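Local coordinates for protein type I site-specific restriction-modification system, R (Restriction) subunit (Vibrio vulnificus, PDB 3H1T) that probably couples ATP hydrolysis to DNA translocation and cleavage as the motor and nuclease subunit of a type I restriction enzyme, represented here by its N-terminal fragment, at residues 32-37 with 91-96; 225-230 with 236-241; 426-431 with 578-583; 508-513 with 530-535. One frame throughout, in Å; residues are numbered along the deposited sequence.

How the contacts relate
Four contacts sample three sheets of one chain. Contact 1 lies in the N-terminal nuclease-like domain and is only partly buried, its outer end relying on a water. Contacts 2 and 3 are buried and lack hydrogen bonds between their segments: contact 2, apolar, joins a turn to the strand it leads into within the first RecA-like domain, while contact 3 sets a helix on the sheet of the second RecA-like domain, an imidazole against aliphatic branches. Contact 4 shares that domain with contact 3 but joins a loop to a short helix and mixes methyl groups with an amide and a carboxylate. None touches another; contact 4 comes within about 12 Å, nearest atoms, of both contact 2 and contact 3.

Contact 1: 32-37 with 91-96; sequences VYVTPK and VEAKPE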
loop_
_atom_site.group_PDB
_atom_site.type_symbol
_atom_site.label_atom_id
_atom_site.label_comp_id
_atom_site.label_asym_id
_atom_site.label_seq_id
_atom_site.Cartn_x
_atom_site.Cartn_y
_atom_site.Cartn_z
ATOM N N VAL A 32 -14.870 21.468 -29.376
ATOM C CA VAL A 32 -15.600 21.372 -30.629
ATOM C C VAL A 32 -15.878 19.942 -31.125
ATOM O O VAL A 32 -16.971 19.683 -31.657
ATOM C CB VAL A 32 -14.885 22.204 -31.733
ATOM C CG1 VAL A 32 -15.490 21.937 -33.094
ATOM C CG2 VAL A 32 -15.017 23.691 -31.392
ATOM N N TYR A 33 -14.938 19.008 -30.946
ATOM C CA TYR A 33 -15.192 17.637 -31.408
ATOM C C TYR A 33 -15.319 16.547 -30.356
ATOM O O TYR A 33 -16.342 15.859 -30.285
ATOM C CB TYR A 33 -14.120 17.161 -32.385
ATOM C CG TYR A 33 -13.995 17.980 -33.631
ATOM C CD1 TYR A 33 -13.302 19.184 -33.619
ATOM C CD2 TYR A 33 -14.527 17.529 -34.843
ATOM C CE1 TYR A 33 -13.132 19.920 -34.782
ATOM C CE2 TYR A 33 -14.360 18.257 -36.016
ATOM C CZ TYR A 33 -13.661 19.455 -35.977
ATOM O OH TYR A 33 -13.470 20.185 -37.129
ATOM N N VAL A 34 -14.270 16.373 -29.551
ATOM C CA VAL A 34 -14.241 15.307 -28.574
ATOM C C VAL A 34 -15.387 15.250 -27.575
ATOM O O VAL A 34 -16.095 14.240 -27.514
ATOM C CB VAL A 34 -12.907 15.305 -27.830
ATOM C CG1 VAL A 34 -12.788 14.047 -27.000
ATOM C CG2 VAL A 34 -11.757 15.396 -28.843
ATOM N N THR A 35 -15.578 16.302 -26.786
ATOM C CA THR A 35 -16.670 16.296 -25.810
ATOM C C THR A 35 -18.043 16.100 -26.470
ATOM O O THR A 35 -18.874 15.338 -25.988
ATOM C CB THR A 35 -16.696 17.601 -24.972
ATOM O OG1 THR A 35 -15.418 17.778 -24.345
ATOM C CG2 THR A 35 -17.764 17.510 -23.868
ATOM N N PRO A 36 -18.308 16.801 -27.581
ATOM C CA PRO A 36 -19.622 16.576 -28.183
ATOM C C PRO A 36 -19.818 15.113 -28.600
ATOM O O PRO A 36 -20.869 14.523 -28.358
ATOM C CB PRO A 36 -19.617 17.546 -29.352
ATOM C CG PRO A 36 -18.861 18.699 -28.770
ATOM C CD PRO A 36 -17.682 18.016 -28.128
ATOM N N LYS A 37 -18.799 14.518 -29.207
ATOM C CA LYS A 37 -18.904 13.124 -29.644
ATOM C C LYS A 37 -19.065 12.179 -28.463
ATOM O O LYS A 37 -19.738 11.150 -28.575
ATOM C CB LYS A 37 -17.698 12.721 -30.503
ATOM C CG LYS A 37 -17.748 13.314 -31.909
ATOM C CD LYS A 37 -16.536 12.919 -32.752
ATOM C CE LYS A 37 -16.650 13.428 -34.183
ATOM N NZ LYS A 37 -15.528 12.949 -35.042
ATOM N N VAL A 91 -9.444 8.279 -22.472
ATOM C CA VAL A 91 -9.179 8.919 -23.751
ATOM C C VAL A 91 -8.002 9.890 -23.754
ATOM O O VAL A 91 -7.836 10.692 -22.839
ATOM C CB VAL A 91 -10.423 9.729 -24.228
ATOM C CG1 VAL A 91 -10.190 10.282 -25.639
ATOM C CG2 VAL A 91 -11.651 8.845 -24.199
ATOM N N GLU A 92 -7.189 9.826 -24.795
ATOM C CA GLU A 92 -6.075 10.746 -24.941
ATOM C C GLU A 92 -6.465 11.637 -26.120
ATOM O O GLU A 92 -6.670 11.150 -27.228
ATOM C CB GLU A 92 -4.772 9.994 -25.249
ATOM C CG GLU A 92 -3.630 10.173 -24.241
ATOM C CD GLU A 92 -3.206 11.622 -24.015
ATOM O OE1 GLU A 92 -2.682 12.263 -24.952
ATOM O OE2 GLU A 92 -3.395 12.116 -22.881
ATOM N N ALA A 93 -6.588 12.935 -25.890
ATOM C CA ALA A 93 -6.966 13.827 -26.972
ATOM C C ALA A 93 -5.732 14.542 -27.479
ATOM O O ALA A 93 -4.740 14.669 -26.765
ATOM C CB ALA A 93 -8.012 14.840 -26.488
ATOM N N LYS A 94 -5.781 14.975 -28.727
ATOM C CA LYS A 94 -4.675 15.681 -29.328
ATOM C C LYS A 94 -5.293 16.727 -30.237
ATOM O O LYS A 94 -6.467 16.632 -30.588
ATOM C CB LYS A 94 -3.793 14.719 -30.131
ATOM C CG LYS A 94 -2.870 13.866 -29.262
ATOM C CD LYS A 94 -1.756 14.710 -28.627
ATOM C CE LYS A 94 -1.044 13.999 -27.461
ATOM N NZ LYS A 94 -0.305 12.760 -27.834
ATOM N N PRO A 95 -4.528 17.760 -30.615
ATOM C CA PRO A 95 -5.093 18.786 -31.504
ATOM C C PRO A 95 -5.547 18.200 -32.853
ATOM O O PRO A 95 -4.937 17.253 -33.347
ATOM C CB PRO A 95 -3.938 19.780 -31.652
ATOM C CG PRO A 95 -2.721 18.915 -31.442
ATOM C CD PRO A 95 -3.122 18.046 -30.288
ATOM N N GLU A 96 -6.603 18.750 -33.455
ATOM C CA GLU A 96 -7.101 18.221 -34.733
ATOM C C GLU A 96 -6.072 18.039 -35.844
ATOM O O GLU A 96 -6.186 17.117 -36.647
ATOM C CB GLU A 96 -8.270 19.059 -35.268
ATOM C CG GLU A 96 -8.124 20.557 -35.133
ATOM C CD GLU A 96 -8.713 21.303 -36.322
ATOM O OE1 GLU A 96 -9.756 20.860 -36.862
ATOM O OE2 GLU A 96 -8.132 22.339 -36.714
HETATM O O HOH W 1 -12.075 22.272 -37.510
#
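Val34 and Ala93 meet where helix 26-40 covers the mixed sheet of the N-terminal domain, whose fold and sequence resemble those of PD-(D/E)xK nucleases. Glu92, Ala93 and Lys94 fit the ExK element of that signature, and Asp77, on the neighbouring strand, probably supplies its aspartate; the carboxylate of Asp77 also accepts a hydrogen bond from the backbone N of Ala93.

The packed part is small and apolar. The CG2 branch of Val34 comes down on the Ala93 methyl, CG2 to CB 4.5 Å, and both residues point toward each other from helix and strand. The pair is buried because its surroundings close in: Tyr78 and Thr122, from the strands beside 86-93, also touch Val34, while Cys30, one turn earlier in the helix, touches Ala93. The two side chains only just touch; the density of packing comes from these neighbours.

Toward the outer end the character changes. Tyr33 and Glu96 are partly exposed, and the Tyr33 hydroxyl stays 3.8 Å from OE1 of Glu96, with ring and carboxylate planes 31° apart. Glu96 has its CG wedged between the backbone N and the carbonyl carbon (chi1 42°), and a bend at chi2 carries the carboxylate across to the phenol. Its other oxygen, OE2, is held by the backbone N of Leu24, which fixes the group and leaves OE1 to the water. This single water joins the two sides: lying at the ring edge in the plane of the phenol, it sits 2.5 Å from Tyr33 OH and donates to Glu96 OE1 at 2.8 Å.

Contact 2: 225-230 with 236-241; sequences ARWNRT and PRILFL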
loop_
_atom_site.group_PDB
_atom_site.type_symbol
_atom_site.label_atom_id
_atom_site.label_comp_id
_atom_site.label_asym_id
_atom_site.label_seq_id
_atom_site.Cartn_x
_atom_site.Cartn_y
_atom_site.Cartn_z
ATOM N N ALA A 225 -25.300 -5.792 -1.407
ATOM C CA ALA A 225 -25.864 -6.356 -2.632
ATOM C C ALA A 225 -26.560 -7.698 -2.402
ATOM O O ALA A 225 -27.156 -8.270 -3.325
ATOM C CB ALA A 225 -24.765 -6.525 -3.667
ATOM N N ARG A 226 -26.475 -8.193 -1.173
ATOM C CA ARG A 226 -27.078 -9.467 -0.801
ATOM C C ARG A 226 -26.416 -10.626 -1.551
ATOM O O ARG A 226 -27.080 -11.606 -1.901
ATOM C CB ARG A 226 -28.588 -9.481 -1.098
ATOM C CG ARG A 226 -29.381 -8.314 -0.522
ATOM C CD ARG A 226 -29.043 -8.062 0.943
ATOM N NE ARG A 226 -30.182 -7.516 1.681
ATOM C CZ ARG A 226 -31.306 -8.197 1.906
ATOM N NH1 ARG A 226 -31.429 -9.440 1.449
ATOM N NH2 ARG A 226 -32.304 -7.639 2.584
ATOM N N TRP A 227 -25.114 -10.514 -1.808
ATOM C CA TRP A 227 -24.367 -11.574 -2.484
ATOM C C TRP A 227 -24.028 -12.675 -1.486
ATOM O O TRP A 227 -23.879 -12.418 -0.288
ATOM C CB TRP A 227 -23.041 -11.049 -3.075
ATOM C CG TRP A 227 -22.038 -12.171 -3.348
ATOM C CD1 TRP A 227 -21.972 -12.962 -4.464
ATOM C CD2 TRP A 227 -21.115 -12.741 -2.402
ATOM N NE1 TRP A 227 -21.079 -13.994 -4.267
ATOM C CE2 TRP A 227 -20.543 -13.884 -3.010
ATOM C CE3 TRP A 227 -20.724 -12.400 -1.096
ATOM C CZ2 TRP A 227 -19.611 -14.691 -2.358
ATOM C CZ3 TRP A 227 -19.794 -13.204 -0.448
ATOM C CH2 TRP A 227 -19.250 -14.339 -1.084
ATOM N N ASN A 228 -23.888 -13.901 -1.974
ATOM C CA ASN A 228 -23.502 -14.999 -1.108
ATOM C C ASN A 228 -23.252 -16.276 -1.891
ATOM O O ASN A 228 -23.596 -16.372 -3.071
ATOM C CB ASN A 228 -24.533 -15.229 0.017
ATOM C CG ASN A 228 -25.874 -15.756 -0.481
ATOM O OD1 ASN A 228 -26.459 -16.644 0.143
ATOM N ND2 ASN A 228 -26.383 -15.193 -1.587
ATOM N N ARG A 229 -22.615 -17.238 -1.234
ATOM C CA ARG A 229 -22.276 -18.529 -1.828
ATOM C C ARG A 229 -23.431 -19.341 -2.427
ATOM O O ARG A 229 -23.290 -19.949 -3.503
ATOM C CB ARG A 229 -21.596 -19.409 -0.786
ATOM C CG ARG A 229 -20.215 -18.975 -0.347
ATOM C CD ARG A 229 -19.375 -20.229 -0.194
ATOM N NE ARG A 229 -20.116 -21.256 0.530
ATOM C CZ ARG A 229 -19.944 -21.533 1.819
ATOM N NH1 ARG A 229 -19.044 -20.860 2.527
ATOM N NH2 ARG A 229 -20.682 -22.472 2.402
ATOM N N THR A 230 -24.565 -19.373 -1.731
ATOM C CA THR A 230 -25.707 -20.155 -2.196
ATOM C C THR A 230 -26.592 -19.451 -3.221
ATOM O O THR A 230 -27.234 -20.103 -4.054
ATOM C CB THR A 230 -26.556 -20.603 -1.002
ATOM O OG1 THR A 230 -27.051 -19.451 -0.297
ATOM C CG2 THR A 230 -25.706 -21.436 -0.057
ATOM N N PRO A 236 -24.544 -11.804 3.242
ATOM C CA PRO A 236 -23.430 -12.746 3.331
ATOM C C PRO A 236 -22.815 -12.707 4.734
ATOM O O PRO A 236 -23.025 -11.758 5.492
ATOM C CB PRO A 236 -22.476 -12.228 2.261
ATOM C CG PRO A 236 -22.652 -10.752 2.389
ATOM C CD PRO A 236 -24.163 -10.622 2.443
ATOM N N ARG A 237 -22.064 -13.738 5.099
ATOM C CA ARG A 237 -21.412 -13.727 6.404
ATOM C C ARG A 237 -19.931 -13.576 6.065
ATOM O O ARG A 237 -19.384 -14.354 5.265
ATOM C CB ARG A 237 -21.691 -15.024 7.153
ATOM C CG ARG A 237 -21.998 -14.829 8.642
ATOM C CD ARG A 237 -23.224 -15.647 9.010
ATOM N NE ARG A 237 -23.364 -16.803 8.123
ATOM C CZ ARG A 237 -24.347 -17.693 8.206
ATOM N NH1 ARG A 237 -25.277 -17.560 9.152
ATOM N NH2 ARG A 237 -24.417 -18.698 7.335
ATOM N N ILE A 238 -19.289 -12.581 6.677
ATOM C CA ILE A 238 -17.898 -12.253 6.392
ATOM C C ILE A 238 -17.015 -12.173 7.631
ATOM O O ILE A 238 -17.348 -11.475 8.596
ATOM C CB ILE A 238 -17.818 -10.875 5.668
ATOM C CG1 ILE A 238 -18.920 -10.786 4.612
ATOM C CG2 ILE A 238 -16.456 -10.695 5.009
ATOM C CD1 ILE A 238 -18.859 -11.902 3.595
ATOM N N LEU A 239 -15.870 -12.852 7.580
ATOM C CA LEU A 239 -14.902 -12.851 8.676
ATOM C C LEU A 239 -13.611 -12.117 8.288
ATOM O O LEU A 239 -12.950 -12.487 7.320
ATOM C CB LEU A 239 -14.548 -14.296 9.070
ATOM C CG LEU A 239 -13.440 -14.474 10.113
ATOM C CD1 LEU A 239 -13.813 -13.759 11.403
ATOM C CD2 LEU A 239 -13.246 -15.952 10.366
ATOM N N PHE A 240 -13.258 -11.082 9.042
ATOM C CA PHE A 240 -12.030 -10.336 8.798
ATOM C C PHE A 240 -11.056 -10.798 9.888
ATOM O O PHE A 240 -11.391 -10.757 11.067
ATOM C CB PHE A 240 -12.289 -8.827 8.922
ATOM C CG PHE A 240 -11.041 -7.977 8.823
ATOM C CD1 PHE A 240 -10.520 -7.618 7.583
ATOM C CD2 PHE A 240 -10.391 -7.530 9.979
ATOM C CE1 PHE A 240 -9.371 -6.825 7.487
ATOM C CE2 PHE A 240 -9.237 -6.736 9.898
ATOM C CZ PHE A 240 -8.726 -6.383 8.648
ATOM N N LEU A 241 -9.869 -11.252 9.487
ATOM C CA LEU A 241 -8.847 -11.733 10.420
ATOM C C LEU A 241 -7.579 -10.902 10.274
ATOM O O LEU A 241 -7.090 -10.695 9.165
ATOM C CB LEU A 241 -8.442 -13.184 10.113
ATOM C CG LEU A 241 -9.332 -14.410 9.879
ATOM C CD1 LEU A 241 -8.415 -15.503 9.360
ATOM C CD2 LEU A 241 -10.040 -14.886 11.138
#
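Trp227 packs its benzene-ring end against Pro236 where the chain turns from helix 211-224 into strand 238-242. This is the second half of a beta-alpha-beta crossover of the first RecA-like domain, which starts at strand 200-205 and passes over two strands of the parallel sheet. The helix closes with a Schellman motif, and Arg226, at positive phi, redirects the chain.

With CG anti to the backbone N (chi1 160°), the indole swings back over the start of the strand. Pro236 approaches it at a slant, its CB lying 3.8 Å from CE3 of Trp227. Ile238 is placed differently: its CD1 methyl comes up to the indole edge near the ring plane, 4.3 Å from CZ3. Leu222 and Leu305 also touch the Trp227 side chain, making it part of the hydrophobic layer between helix and sheet.

On one face of the indole lies the backbone N of Arg229, 4.1 Å above the plane and displaced toward the rim; that N-H is bonded to Asp304 OD2, while OD1 of the same carboxylate takes the N-H of Arg237. Along the backbone, the Trp227 carbonyl oxygen sits against the pyrrolidine of Pro236, at a doubtfully short 2.9 Å from its CB and 3.3 Å from its CD.

Contact 3: 426-431 with 578-583; sequences AKHLTD and DEVVID
The sheet of the second RecA-like domain is flanked by helix 422-436, whose His428 reaches down onto Ile582 and Val580 of strand 576-582. The histidine CG is anti to the backbone N (chi1 178°), which extends the imidazole from the helix toward the strand. Its CD2 corner does most of the touching, 3.3 Å from Ile582 CD1 and 3.7 Å from Ile582 CG1. The approach is tight, and both Ile582 torsions (chi1 -98°, chi2 -100°) lie away from staggered values, possibly reflecting this closeness. NE2 meets the CG2 methyl of Val580 more loosely, at 4.2 Å.

Val580 and Ile582 point to the same side of the sheet, as alternate residues of a strand do, and Val379 of adjoining strand 374-381 touches all three side chains. In this fold the helix packs across strands well separated in sequence: 374-381 precedes it, while 576-582 comes about 140 residues after it.

ND1 of the imidazole is hydrogen-bonded to Tyr557 OH, and the Tyr557 ring stands nearly perpendicular to it. That bond fixes the rotation of the imidazole and leaves the CD2 carbon next to the isoleucine. On the helix's outer surface Lys427 NZ bridges to Asp431 OD2 at 2.9 Å, meeting the carboxylate on its syn side.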
loop_
_atom_site.group_PDB
_atom_site.type_symbol
_atom_site.label_atom_id
_atom_site.label_comp_id
_atom_site.label_asym_id
_atom_site.label_seq_id
_atom_site.Cartn_x
_atom_site.Cartn_y
_atom_site.Cartn_z
ATOM N N ALA A 426 25.611 4.188 18.541
ATOM C CA ALA A 426 24.938 5.249 19.285
ATOM C C ALA A 426 25.654 6.570 19.113
ATOM O O ALA A 426 25.016 7.611 18.993
ATOM C CB ALA A 426 24.850 4.903 20.760
ATOM N N LYS A 427 26.982 6.543 19.088
ATOM C CA LYS A 427 27.720 7.786 18.926
ATOM C C LYS A 427 27.477 8.317 17.517
ATOM O O LYS A 427 27.160 9.496 17.330
ATOM C CB LYS A 427 29.227 7.583 19.156
ATOM C CG LYS A 427 29.922 8.883 19.553
ATOM C CD LYS A 427 31.216 9.135 18.787
ATOM C CE LYS A 427 31.901 10.456 19.217
ATOM N NZ LYS A 427 31.193 11.699 18.751
ATOM N N HIS A 428 27.607 7.444 16.524
ATOM C CA HIS A 428 27.389 7.861 15.148
ATOM C C HIS A 428 25.971 8.370 14.876
ATOM O O HIS A 428 25.798 9.357 14.165
ATOM C CB HIS A 428 27.723 6.720 14.198
ATOM C CG HIS A 428 27.477 7.059 12.768
ATOM N ND1 HIS A 428 26.232 6.950 12.188
ATOM C CD2 HIS A 428 28.293 7.578 11.820
ATOM C CE1 HIS A 428 26.291 7.391 10.944
ATOM N NE2 HIS A 428 27.530 7.778 10.696
ATOM N N LEU A 429 24.965 7.717 15.454
ATOM C CA LEU A 429 23.580 8.143 15.270
ATOM C C LEU A 429 23.354 9.521 15.904
ATOM O O LEU A 429 22.668 10.389 15.338
ATOM C CB LEU A 429 22.627 7.115 15.896
ATOM C CG LEU A 429 21.124 7.384 15.794
ATOM C CD1 LEU A 429 20.792 7.778 14.366
ATOM C CD2 LEU A 429 20.334 6.150 16.215
ATOM N N THR A 430 23.950 9.723 17.079
ATOM C CA THR A 430 23.808 10.986 17.802
ATOM C C THR A 430 24.425 12.152 17.047
ATOM O O THR A 430 23.832 13.231 16.982
ATOM C CB THR A 430 24.443 10.901 19.216
ATOM O OG1 THR A 430 23.711 9.951 20.004
ATOM C CG2 THR A 430 24.415 12.270 19.913
ATOM N N ASP A 431 25.617 11.940 16.493
ATOM C CA ASP A 431 26.301 12.990 15.732
ATOM C C ASP A 431 25.481 13.293 14.498
ATOM O O ASP A 431 25.301 14.452 14.133
ATOM C CB ASP A 431 27.700 12.544 15.301
ATOM C CG ASP A 431 28.713 12.593 16.433
ATOM O OD1 ASP A 431 28.418 13.173 17.504
ATOM O OD2 ASP A 431 29.830 12.062 16.228
ATOM N N ASP A 578 24.545 6.384 0.075
ATOM C CA ASP A 578 25.973 6.454 0.308
ATOM C C ASP A 578 26.385 5.531 1.435
ATOM O O ASP A 578 25.552 5.002 2.166
ATOM C CB ASP A 578 26.463 7.892 0.558
ATOM C CG ASP A 578 25.559 8.688 1.470
ATOM O OD1 ASP A 578 25.090 8.153 2.498
ATOM O OD2 ASP A 578 25.335 9.878 1.164
ATOM N N GLU A 579 27.687 5.334 1.546
ATOM C CA GLU A 579 28.279 4.447 2.519
ATOM C C GLU A 579 29.432 5.173 3.195
ATOM O O GLU A 579 30.158 5.929 2.549
ATOM C CB GLU A 579 28.759 3.213 1.760
ATOM C CG GLU A 579 29.690 2.309 2.488
ATOM C CD GLU A 579 30.392 1.368 1.542
ATOM O OE1 GLU A 579 29.701 0.686 0.758
ATOM O OE2 GLU A 579 31.637 1.306 1.581
ATOM N N VAL A 580 29.573 4.977 4.500
ATOM C CA VAL A 580 30.658 5.610 5.232
ATOM C C VAL A 580 31.328 4.568 6.105
ATOM O O VAL A 580 30.680 3.626 6.568
ATOM C CB VAL A 580 30.151 6.769 6.136
ATOM C CG1 VAL A 580 29.638 7.911 5.285
ATOM C CG2 VAL A 580 29.077 6.260 7.064
ATOM N N VAL A 581 32.636 4.710 6.289
ATOM C CA VAL A 581 33.391 3.789 7.126
ATOM C C VAL A 581 33.509 4.423 8.500
ATOM O O VAL A 581 33.690 5.635 8.637
ATOM C CB VAL A 581 34.773 3.530 6.533
ATOM C CG1 VAL A 581 35.614 2.709 7.503
ATOM C CG2 VAL A 581 34.624 2.776 5.224
ATOM N N ILE A 582 33.413 3.613 9.533
ATOM C CA ILE A 582 33.446 4.165 10.873
ATOM C C ILE A 582 34.417 3.378 11.751
ATOM O O ILE A 582 34.558 2.166 11.564
ATOM C CB ILE A 582 31.970 4.144 11.390
ATOM C CG1 ILE A 582 31.350 5.526 11.192
ATOM C CG2 ILE A 582 31.877 3.569 12.767
ATOM C CD1 ILE A 582 31.326 6.383 12.424
ATOM N N ASP A 583 35.108 4.056 12.671
ATOM C CA ASP A 583 36.066 3.362 13.550
ATOM C C ASP A 583 35.376 2.760 14.764
ATOM O O ASP A 583 34.156 2.851 14.894
ATOM C CB ASP A 583 37.212 4.293 14.016
ATOM C CG ASP A 583 36.745 5.414 14.955
ATOM O OD1 ASP A 583 35.676 5.281 15.591
ATOM O OD2 ASP A 583 37.469 6.434 15.078
#

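Contact 4: 508-513 with 530-535; sequences LLTTGV and MSEFKQ
Thr510 and Gln535 account for most of the buried surface, with Thr511 next, where the loop after strand 502-505 lies against helix 530-537. By sequence the loop belongs to motif V and Gln535 begins motif VI of superfamily 2 helicases, elements that in relatives line the cleft between the two RecA-like domains.

Gln535 has CG anti to its carbonyl carbon (chi1 -77°) and then runs out extended, carrying its amide along the loop. The CG2 methyl of Thr511 lies over one face of this amide, 3.1 Å from NE2 and 3.2 Å from CD of Gln535, a close approach. Thr510 borders the same group from the side: its CB lies 3.6 Å from NE2 of Gln535. The Thr510 hydroxyl turns instead to the backbone O of Gln507, in the turn just before. Its CG2 faces Glu532, 4.0 Å from OE2, the oxygen that is also bridged to Arg525 and bonded to Gln507 NE2.

Backbones approach as well. The carbonyl oxygens of Thr510 and Gln535 are 3.4 Å apart, two acceptors that do not bond each other; Gln535 O is bonded to Arg539 NE.

Loop and helix therefore meet mainly through methyl and amide surfaces, while neighbours serve three of the polar groups: Gln507 takes the Thr510 hydroxyl, Gln507 and Arg525 hold Glu532 OE2, and Arg539 binds Gln535 O, a positive charge that probably eases the closeness of the two oxygens and, through a weak bond to Val513 O, also reaches the loop.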
loop_
_atom_site.group_PDB
_atom_site.type_symbol
_atom_site.label_atom_id
_atom_site.label_comp_id
_atom_site.label_asym_id
_atom_site.label_seq_id
_atom_site.Cartn_x
_atom_site.Cartn_y
_atom_site.Cartn_z
ATOM N N LEU A 508 8.989 -6.482 18.126
ATOM C CA LEU A 508 7.673 -5.860 18.285
ATOM C C LEU A 508 7.252 -4.713 17.342
ATOM O O LEU A 508 6.095 -4.660 16.903
ATOM C CB LEU A 508 7.509 -5.375 19.721
ATOM C CG LEU A 508 6.076 -4.941 20.027
ATOM C CD1 LEU A 508 5.189 -6.173 20.072
ATOM C CD2 LEU A 508 6.025 -4.196 21.353
ATOM N N LEU A 509 8.160 -3.790 17.037
ATOM C CA LEU A 509 7.774 -2.684 16.175
ATOM C C LEU A 509 7.981 -2.911 14.688
ATOM O O LEU A 509 7.820 -1.988 13.897
ATOM C CB LEU A 509 8.476 -1.396 16.604
ATOM C CG LEU A 509 8.251 -0.974 18.067
ATOM C CD1 LEU A 509 8.711 0.461 18.265
ATOM C CD2 LEU A 509 6.775 -1.106 18.441
ATOM N N THR A 510 8.327 -4.126 14.288
ATOM C CA THR A 510 8.482 -4.370 12.869
ATOM C C THR A 510 7.113 -4.092 12.236
ATOM O O THR A 510 7.033 -3.452 11.191
ATOM C CB THR A 510 8.955 -5.814 12.582
ATOM O OG1 THR A 510 8.211 -6.741 13.378
ATOM C CG2 THR A 510 10.445 -5.953 12.886
ATOM N N THR A 511 6.042 -4.575 12.872
ATOM C CA THR A 511 4.674 -4.328 12.393
ATOM C C THR A 511 3.890 -3.683 13.535
ATOM O O THR A 511 2.676 -3.524 13.449
ATOM C CB THR A 511 3.897 -5.609 12.016
ATOM O OG1 THR A 511 3.641 -6.383 13.195
ATOM C CG2 THR A 511 4.663 -6.428 11.017
ATOM N N GLY A 512 4.595 -3.313 14.597
ATOM C CA GLY A 512 3.954 -2.708 15.745
ATOM C C GLY A 512 3.685 -1.210 15.691
ATOM O O GLY A 512 2.718 -0.746 16.300
ATOM N N VAL A 513 4.501 -0.448 14.970
ATOM C CA VAL A 513 4.349 1.003 14.902
ATOM C C VAL A 513 3.610 1.596 13.723
ATOM O O VAL A 513 3.785 1.188 12.580
ATOM C CB VAL A 513 5.710 1.728 14.885
ATOM C CG1 VAL A 513 5.721 2.804 15.951
ATOM C CG2 VAL A 513 6.849 0.736 15.053
HETATM N N MSE A 530 13.203 -11.235 3.842
HETATM C CA MSE A 530 12.782 -10.128 2.988
HETATM C C MSE A 530 11.507 -9.464 3.521
HETATM O O MSE A 530 11.368 -8.244 3.457
HETATM C CB MSE A 530 12.555 -10.632 1.556
HETATM C CG MSE A 530 12.048 -9.577 0.570
HETATM SE SE MSE A 530 13.246 -8.065 0.242
HETATM C CE MSE A 530 14.384 -8.876 -1.095
ATOM N N SER A 531 10.575 -10.266 4.033
ATOM C CA SER A 531 9.326 -9.742 4.586
ATOM C C SER A 531 9.610 -8.820 5.762
ATOM O O SER A 531 9.015 -7.754 5.874
ATOM C CB SER A 531 8.398 -10.879 5.036
ATOM O OG SER A 531 7.866 -11.579 3.915
ATOM N N GLU A 532 10.541 -9.227 6.623
ATOM C CA GLU A 532 10.908 -8.430 7.794
ATOM C C GLU A 532 11.589 -7.149 7.367
ATOM O O GLU A 532 11.330 -6.102 7.926
ATOM C CB GLU A 532 11.842 -9.207 8.734
ATOM C CG GLU A 532 12.380 -8.367 9.900
ATOM C CD GLU A 532 13.039 -9.186 11.008
ATOM O OE1 GLU A 532 14.173 -9.685 10.828
ATOM O OE2 GLU A 532 12.410 -9.329 12.074
ATOM N N PHE A 533 12.459 -7.235 6.372
ATOM C CA PHE A 533 13.157 -6.053 5.900
ATOM C C PHE A 533 12.165 -4.984 5.433
ATOM O O PHE A 533 12.251 -3.821 5.824
ATOM C CB PHE A 533 14.104 -6.408 4.749
ATOM C CG PHE A 533 14.876 -5.235 4.226
ATOM C CD1 PHE A 533 16.024 -4.790 4.879
ATOM C CD2 PHE A 533 14.447 -4.560 3.080
ATOM C CE1 PHE A 533 16.741 -3.677 4.394
ATOM C CE2 PHE A 533 15.149 -3.456 2.584
ATOM C CZ PHE A 533 16.301 -3.011 3.243
ATOM N N LYS A 534 11.228 -5.398 4.588
ATOM C CA LYS A 534 10.229 -4.484 4.052
ATOM C C LYS A 534 9.296 -3.905 5.107
ATOM O O LYS A 534 8.765 -2.808 4.936
ATOM C CB LYS A 534 9.407 -5.172 2.965
ATOM C CG LYS A 534 10.210 -5.475 1.703
ATOM C CD LYS A 534 9.324 -5.609 0.476
ATOM C CE LYS A 534 10.094 -6.198 -0.720
ATOM N NZ LYS A 534 11.211 -5.345 -1.246
ATOM N N GLN A 535 9.078 -4.650 6.185
ATOM C CA GLN A 535 8.233 -4.184 7.272
ATOM C C GLN A 535 8.995 -3.091 8.011
ATOM O O GLN A 535 8.419 -2.080 8.419
ATOM C CB GLN A 535 7.911 -5.324 8.241
ATOM C CG GLN A 535 6.847 -6.292 7.755
ATOM C CD GLN A 535 6.658 -7.457 8.709
ATOM O OE1 GLN A 535 5.886 -8.380 8.445
ATOM N NE2 GLN A 535 7.362 -7.417 9.834
#